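PDB 5CEG: plasmid stabilization system from Mesorhizobium opportunistum, which probably acts as the ParE-like toxin of a type II toxin-antitoxin system, a member of the RelE toxin family. Local coordinates for residues D49-R54 with L78-F83; F83-E88 with V101-V106. All coordinates share one frame; numbering follows the deposited sequence. Where two conformers were deposited one is given.

Contact 1: residues D49-R54 with L78-F83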
loop_
_atom_site.group_PDB
_atom_site.type_symbol
_atom_site.label_atom_id
_atom_site.label_comp_id
_atom_site.label_asym_id
_atom_site.label_seq_id
_atom_site.Cartn_x
_atom_site.Cartn_y
_atom_site.Cartn_z
ATOM N N ASP B 49 -18.968 24.897 -7.470
ATOM C CA ASP B 49 -19.808 24.719 -8.662
ATOM C C ASP B 49 -20.201 23.256 -8.826
ATOM O O ASP B 49 -21.355 22.935 -9.118
ATOM C CB ASP B 49 -19.080 25.187 -9.923
ATOM C CG ASP B 49 -18.849 26.690 -9.959
ATOM O OD1 ASP B 49 -19.622 27.451 -9.348
ATOM O OD2 ASP B 49 -17.886 27.096 -10.639
ATOM N N GLN B 50 -19.227 22.369 -8.631
ATOM C CA GLN B 50 -19.442 20.941 -8.835
ATOM C C GLN B 50 -20.320 20.339 -7.741
ATOM O O GLN B 50 -21.200 19.512 -8.019
ATOM C CB GLN B 50 -18.096 20.211 -8.907
ATOM C CG GLN B 50 -17.309 20.620 -10.160
ATOM C CD GLN B 50 -15.838 20.244 -10.121
ATOM O OE1 GLN B 50 -15.385 19.525 -9.232
ATOM N NE2 GLN B 50 -15.079 20.750 -11.087
ATOM N N LEU B 51 -20.087 20.756 -6.501
ATOM C CA LEU B 51 -20.855 20.207 -5.388
ATOM C C LEU B 51 -22.301 20.701 -5.439
ATOM O O LEU B 51 -23.226 19.937 -5.174
ATOM C CB LEU B 51 -20.196 20.563 -4.054
ATOM C CG LEU B 51 -18.905 19.791 -3.774
ATOM C CD1 LEU B 51 -18.091 20.489 -2.698
ATOM C CD2 LEU B 51 -19.224 18.341 -3.354
ATOM N N GLU B 52 -22.494 21.971 -5.791
ATOM C CA GLU B 52 -23.848 22.498 -5.950
ATOM C C GLU B 52 -24.581 21.764 -7.074
ATOM O O GLU B 52 -25.753 21.402 -6.930
ATOM C CB GLU B 52 -23.823 24.003 -6.233
ATOM C CG GLU B 52 -25.222 24.599 -6.357
ATOM C CD GLU B 52 -25.213 26.084 -6.660
ATOM O OE1 GLU B 52 -24.202 26.593 -7.195
ATOM O OE2 GLU B 52 -26.232 26.741 -6.371
ATOM N N ALA B 53 -23.881 21.516 -8.177
ATOM C CA ALA B 53 -24.501 20.809 -9.299
ATOM C C ALA B 53 -24.921 19.401 -8.892
ATOM O O ALA B 53 -26.002 18.937 -9.249
ATOM C CB ALA B 53 -23.552 20.756 -10.497
ATOM N N ARG B 54 -24.072 18.712 -8.140
ATOM C CA ARG B 54 -24.387 17.345 -7.741
ATOM C C ARG B 54 -25.580 17.341 -6.778
ATOM O O ARG B 54 -26.435 16.458 -6.846
ATOM C CB ARG B 54 -23.166 16.667 -7.094
ATOM C CG ARG B 54 -23.238 15.129 -7.021
ATOM C CD ARG B 54 -23.230 14.478 -8.412
ATOM N NE ARG B 54 -22.682 13.117 -8.395
ATOM C CZ ARG B 54 -23.024 12.153 -9.251
ATOM N NH1 ARG B 54 -23.920 12.394 -10.202
ATOM N NH2 ARG B 54 -22.453 10.949 -9.164
ATOM N N LEU B 78 -22.963 9.335 -2.594
ATOM C CA LEU B 78 -22.903 9.868 -3.945
ATOM C C LEU B 78 -21.530 10.496 -4.122
ATOM O O LEU B 78 -21.118 11.326 -3.319
ATOM C CB LEU B 78 -24.041 10.880 -4.175
ATOM C CG LEU B 78 -24.306 11.376 -5.596
ATOM C CD1 LEU B 78 -24.617 10.230 -6.553
ATOM C CD2 LEU B 78 -25.436 12.395 -5.579
ATOM N N VAL B 79 -20.797 10.076 -5.152
ATOM C CA VAL B 79 -19.434 10.556 -5.340
ATOM C C VAL B 79 -19.393 11.801 -6.231
ATOM O O VAL B 79 -20.094 11.888 -7.243
ATOM C CB VAL B 79 -18.528 9.437 -5.938
ATOM C CG1 VAL B 79 -17.120 9.959 -6.242
ATOM C CG2 VAL B 79 -18.444 8.262 -4.985
ATOM N N GLU B 80 -18.594 12.778 -5.806
ATOM C CA GLU B 80 -18.241 13.944 -6.604
ATOM C C GLU B 80 -16.755 14.165 -6.375
ATOM O O GLU B 80 -16.354 14.920 -5.485
ATOM C CB GLU B 80 -19.071 15.172 -6.204
ATOM C CG GLU B 80 -18.728 16.447 -6.975
ATOM C CD GLU B 80 -18.888 16.280 -8.469
ATOM O OE1 GLU B 80 -19.914 15.700 -8.895
ATOM O OE2 GLU B 80 -17.988 16.720 -9.213
ATOM N N ALA B 81 -15.935 13.470 -7.162
ATOM C CA ALA B 81 -14.507 13.357 -6.880
ATOM C C ALA B 81 -13.840 14.710 -6.651
ATOM O O ALA B 81 -14.084 15.659 -7.407
ATOM C CB ALA B 81 -13.811 12.620 -8.020
ATOM N N PRO B 82 -12.994 14.809 -5.618
ATOM C CA PRO B 82 -12.521 13.787 -4.666
ATOM C C PRO B 82 -13.393 13.605 -3.417
ATOM O O PRO B 82 -12.938 13.018 -2.419
ATOM C CB PRO B 82 -11.147 14.328 -4.262
ATOM C CG PRO B 82 -11.368 15.819 -4.275
ATOM C CD PRO B 82 -12.267 16.082 -5.448
ATOM N N PHE B 83 -14.622 14.112 -3.467
ATOM C CA PHE B 83 -15.512 14.096 -2.309
ATOM C C PHE B 83 -16.531 12.975 -2.379
ATOM O O PHE B 83 -16.901 12.497 -3.452
ATOM C CB PHE B 83 -16.243 15.441 -2.169
ATOM C CG PHE B 83 -15.330 16.620 -2.256
ATOM C CD1 PHE B 83 -14.482 16.926 -1.204
ATOM C CD2 PHE B 83 -15.292 17.394 -3.404
ATOM C CE1 PHE B 83 -13.623 18.002 -1.289
ATOM C CE2 PHE B 83 -14.438 18.469 -3.497
ATOM C CZ PHE B 83 -13.596 18.771 -2.452
HETATM O O HOH W 1 -15.574 18.182 -7.104
HETATM O O HOH W 2 -21.243 17.527 -10.455
#

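Contact 2: residues F83-E88 with V101-V106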
loop_
_atom_site.group_PDB
_atom_site.type_symbol
_atom_site.label_atom_id
_atom_site.label_comp_id
_atom_site.label_asym_id
_atom_site.label_seq_id
_atom_site.Cartn_x
_atom_site.Cartn_y
_atom_site.Cartn_z
ATOM N N PHE B 83 -14.622 14.112 -3.467
ATOM C CA PHE B 83 -15.512 14.096 -2.309
ATOM C C PHE B 83 -16.531 12.975 -2.379
ATOM O O PHE B 83 -16.901 12.497 -3.452
ATOM C CB PHE B 83 -16.243 15.441 -2.169
ATOM C CG PHE B 83 -15.330 16.620 -2.256
ATOM C CD1 PHE B 83 -14.482 16.926 -1.204
ATOM C CD2 PHE B 83 -15.292 17.394 -3.404
ATOM C CE1 PHE B 83 -13.623 18.002 -1.289
ATOM C CE2 PHE B 83 -14.438 18.469 -3.497
ATOM C CZ PHE B 83 -13.596 18.771 -2.452
ATOM N N VAL B 84 -16.981 12.562 -1.203
ATOM C CA VAL B 84 -18.057 11.607 -1.073
ATOM C C VAL B 84 -19.177 12.298 -0.306
ATOM O O VAL B 84 -18.953 12.786 0.806
ATOM C CB VAL B 84 -17.571 10.351 -0.324
ATOM C CG1 VAL B 84 -18.717 9.472 0.041
ATOM C CG2 VAL B 84 -16.519 9.595 -1.165
ATOM N N LEU B 85 -20.359 12.386 -0.907
ATOM C CA LEU B 85 -21.508 12.928 -0.194
ATOM C C LEU B 85 -22.202 11.786 0.526
ATOM O O LEU B 85 -22.587 10.811 -0.105
ATOM C CB LEU B 85 -22.495 13.612 -1.147
ATOM C CG LEU B 85 -22.099 14.841 -1.969
ATOM C CD1 LEU B 85 -23.261 15.245 -2.863
ATOM C CD2 LEU B 85 -21.713 16.005 -1.094
ATOM N N LEU B 86 -22.379 11.913 1.839
ATOM C CA LEU B 86 -23.157 10.933 2.592
ATOM C C LEU B 86 -24.521 11.532 2.884
ATOM O O LEU B 86 -24.598 12.634 3.412
ATOM C CB LEU B 86 -22.472 10.555 3.914
ATOM C CG LEU B 86 -21.052 9.999 3.832
ATOM C CD1 LEU B 86 -20.529 9.732 5.243
ATOM C CD2 LEU B 86 -21.058 8.730 2.990
ATOM N N TYR B 87 -25.588 10.827 2.538
ATOM C CA TYR B 87 -26.925 11.396 2.724
ATOM C C TYR B 87 -27.954 10.309 2.986
ATOM O O TYR B 87 -27.673 9.117 2.841
ATOM C CB TYR B 87 -27.332 12.218 1.490
ATOM C CG TYR B 87 -27.848 11.412 0.305
ATOM C CD1 TYR B 87 -26.979 10.916 -0.671
ATOM C CD2 TYR B 87 -29.206 11.181 0.149
ATOM C CE1 TYR B 87 -27.464 10.201 -1.761
ATOM C CE2 TYR B 87 -29.700 10.465 -0.923
ATOM C CZ TYR B 87 -28.829 9.969 -1.873
ATOM O OH TYR B 87 -29.343 9.257 -2.952
ATOM N N GLU B 88 -29.164 10.724 3.349
ATOM C CA GLU B 88 -30.287 9.798 3.409
ATOM C C GLU B 88 -31.528 10.452 2.826
ATOM O O GLU B 88 -31.599 11.678 2.744
ATOM C CB GLU B 88 -30.570 9.356 4.849
ATOM C CG GLU B 88 -30.846 10.538 5.783
ATOM C CD GLU B 88 -31.245 10.137 7.191
ATOM O OE1 GLU B 88 -31.162 8.941 7.547
ATOM O OE2 GLU B 88 -31.636 11.047 7.952
ATOM N N VAL B 101 -34.316 15.114 1.305
ATOM C CA VAL B 101 -32.981 14.530 1.258
ATOM C C VAL B 101 -32.173 15.307 2.277
ATOM O O VAL B 101 -32.172 16.533 2.240
ATOM C CB VAL B 101 -32.356 14.647 -0.138
ATOM C CG1 VAL B 101 -30.832 14.453 -0.071
ATOM C CG2 VAL B 101 -32.998 13.629 -1.073
ATOM N N GLU B 102 -31.509 14.614 3.207
ATOM C CA GLU B 102 -30.562 15.287 4.092
ATOM C C GLU B 102 -29.132 14.877 3.757
ATOM O O GLU B 102 -28.799 13.699 3.856
ATOM C CB GLU B 102 -30.819 14.976 5.578
ATOM C CG GLU B 102 -29.739 15.652 6.472
ATOM C CD GLU B 102 -29.818 15.332 7.957
ATOM O OE1 GLU B 102 -30.789 14.690 8.402
ATOM O OE2 GLU B 102 -28.890 15.763 8.684
ATOM N N ILE B 103 -28.308 15.837 3.351
ATOM C CA ILE B 103 -26.883 15.562 3.183
ATOM C C ILE B 103 -26.233 15.674 4.562
ATOM O O ILE B 103 -26.226 16.731 5.193
ATOM C CB ILE B 103 -26.238 16.506 2.152
ATOM C CG1 ILE B 103 -26.919 16.292 0.796
ATOM C CG2 ILE B 103 -24.736 16.245 2.061
ATOM C CD1 ILE B 103 -26.364 17.129 -0.342
ATOM N N VAL B 104 -25.718 14.541 5.036
ATOM C CA VAL B 104 -25.225 14.455 6.408
ATOM C C VAL B 104 -23.754 14.879 6.555
ATOM O O VAL B 104 -23.397 15.565 7.514
ATOM C CB VAL B 104 -25.444 13.025 6.935
ATOM C CG1 VAL B 104 -24.898 12.874 8.360
ATOM C CG2 VAL B 104 -26.940 12.693 6.910
ATOM N N ARG B 105 -22.899 14.487 5.600
ATOM C CA ARG B 105 -21.489 14.935 5.556
ATOM C C ARG B 105 -21.030 15.097 4.117
ATOM O O ARG B 105 -21.560 14.437 3.216
ATOM C CB ARG B 105 -20.517 13.945 6.221
ATOM C CG ARG B 105 -20.754 13.671 7.689
ATOM C CD ARG B 105 -20.558 14.910 8.552
ATOM N NE ARG B 105 -19.226 15.528 8.514
ATOM C CZ ARG B 105 -18.313 15.410 9.476
ATOM N NH1 ARG B 105 -18.551 14.643 10.536
ATOM N NH2 ARG B 105 -17.167 16.075 9.383
ATOM N N VAL B 106 -20.025 15.940 3.934
ATOM C CA VAL B 106 -19.239 15.976 2.699
ATOM C C VAL B 106 -17.801 15.577 3.062
ATOM O O VAL B 106 -17.105 16.310 3.768
ATOM C CB VAL B 106 -19.256 17.364 2.038
ATOM C CG1 VAL B 106 -18.515 17.312 0.698
ATOM C CG2 VAL B 106 -20.702 17.849 1.835
HETATM O O HOH W 3 -33.078 13.502 7.776
#

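Contact 1: residues D49-R54 with L78-F83
Around Leu51 and Glu80 the helix 49-54 runs nearly antiparallel to the strand 78-80, the two short axes coming within 9.5 Å at an angle of 154°. The chain of Arg54 bends at chi2 (65°), which brings the guanidinium alongside the strand, where NE and NH2 grip a single acceptor side-on: Val79 O lies 3.1 Å from Arg54 NE and 3.2 Å from Arg54 NH2. Leu78 CD1 covers one face of the same group, displaced toward its rim. NH1 bonds Gln57 OE1 further along the same helix and Arg63 O of a second copy of the protein; NH2 also reaches Gly65 O of that copy. Helix 41-60 laid over a face of the sheet is the helix-on-sheet packing of the RelE/ParE fold. Glu80 folds back toward the helix; its carboxylate stands almost perpendicular to the guanidinium, and OE1 makes a long salt bridge of 3.8 Å to Arg54 NE, charge attraction without an N-H aimed at it. A water clips Glu80 OE1 to Gln50 O, and another joins Gln50 OE1 to Ala81 O. On the buried flank, Leu51 CD2 meets Phe83 CD2 at 4.0 Å, the side chains crossing at about a right angle, while Pro82, which follows a cis peptide, sets CG over one face of the Phe83 ring.

Contact 2: residues F83-E88 with V101-V106
Leu86 and Arg105 form a hydrogen-bonded pair in the antiparallel hairpin of strands 83-90 and 100-108, and the pairing is broken here by a classic beta bulge. Leu86 N gives a nearly straight bond to Arg105 O (3.0 Å, 167°), whereas Leu86 O takes two donors from consecutive residues: Val104 N at 2.7 Å and, weakly, Arg105 N at 3.3 Å. The extra residue shifts the register by one, and regular pairing resumes with Tyr87 beside Ile103 and two backbone bonds between Glu88 and Glu102. The tight side carries Leu85, Tyr87, Ile103 and Val106. There Leu85 and Val106 lie side by side, Leu85 CD2 touching Val106 CG2 at 3.6 Å. With CG between backbone N and carbonyl carbon (chi1 80°), the Tyr87 ring brings CD2 to 3.7 Å from Val101 CG1. Tyr87 CB sits 3.2 Å from Glu102 O. Between the strands the other side is looser: the carboxylates of Glu88 and Glu102 run alongside each other without bonding, and one water donates to both. Another protein chain covers this side, packing on Leu86 and Val104; its basic side chains form salt bridges to both acids, which probably offsets their mutual repulsion. Glu88 OE1 also bonds to Ser74, and Arg105 pairs with Asp28 and with an acidic side chain of the other protein. Strand 76-80 flanks 83-90 on its far edge and strand 18-21 flanks 100-108, while helices 23-37 and 41-60 cover the apolar face, Leu29 and Ile32 meeting Val106 and Leu58 meeting Tyr87.

How the contacts relate
Contact 2 is core throughout, whereas contact 1 is only partly buried, with its Gln50 and Glu80 flank bridged by water. Both reach the same sheet: contact 1 lays helix 41-60 against strand 76-80, and contact 2 pairs the next two strands. Phe83 belongs to both, and Leu78 O lies 2.7 Å from Leu85 N, a probable hydrogen bond between neighbouring strands. The hydrophobic layer is continuous, since Leu51 CD2 packs on Leu85 CD2 and Val106 CG1. Side-chain polar bonds and waters carry much of 49-54 with 78-83; backbone bonds hold 83-88 to 101-106, whose charged groups are shared between their own chain and another protein's.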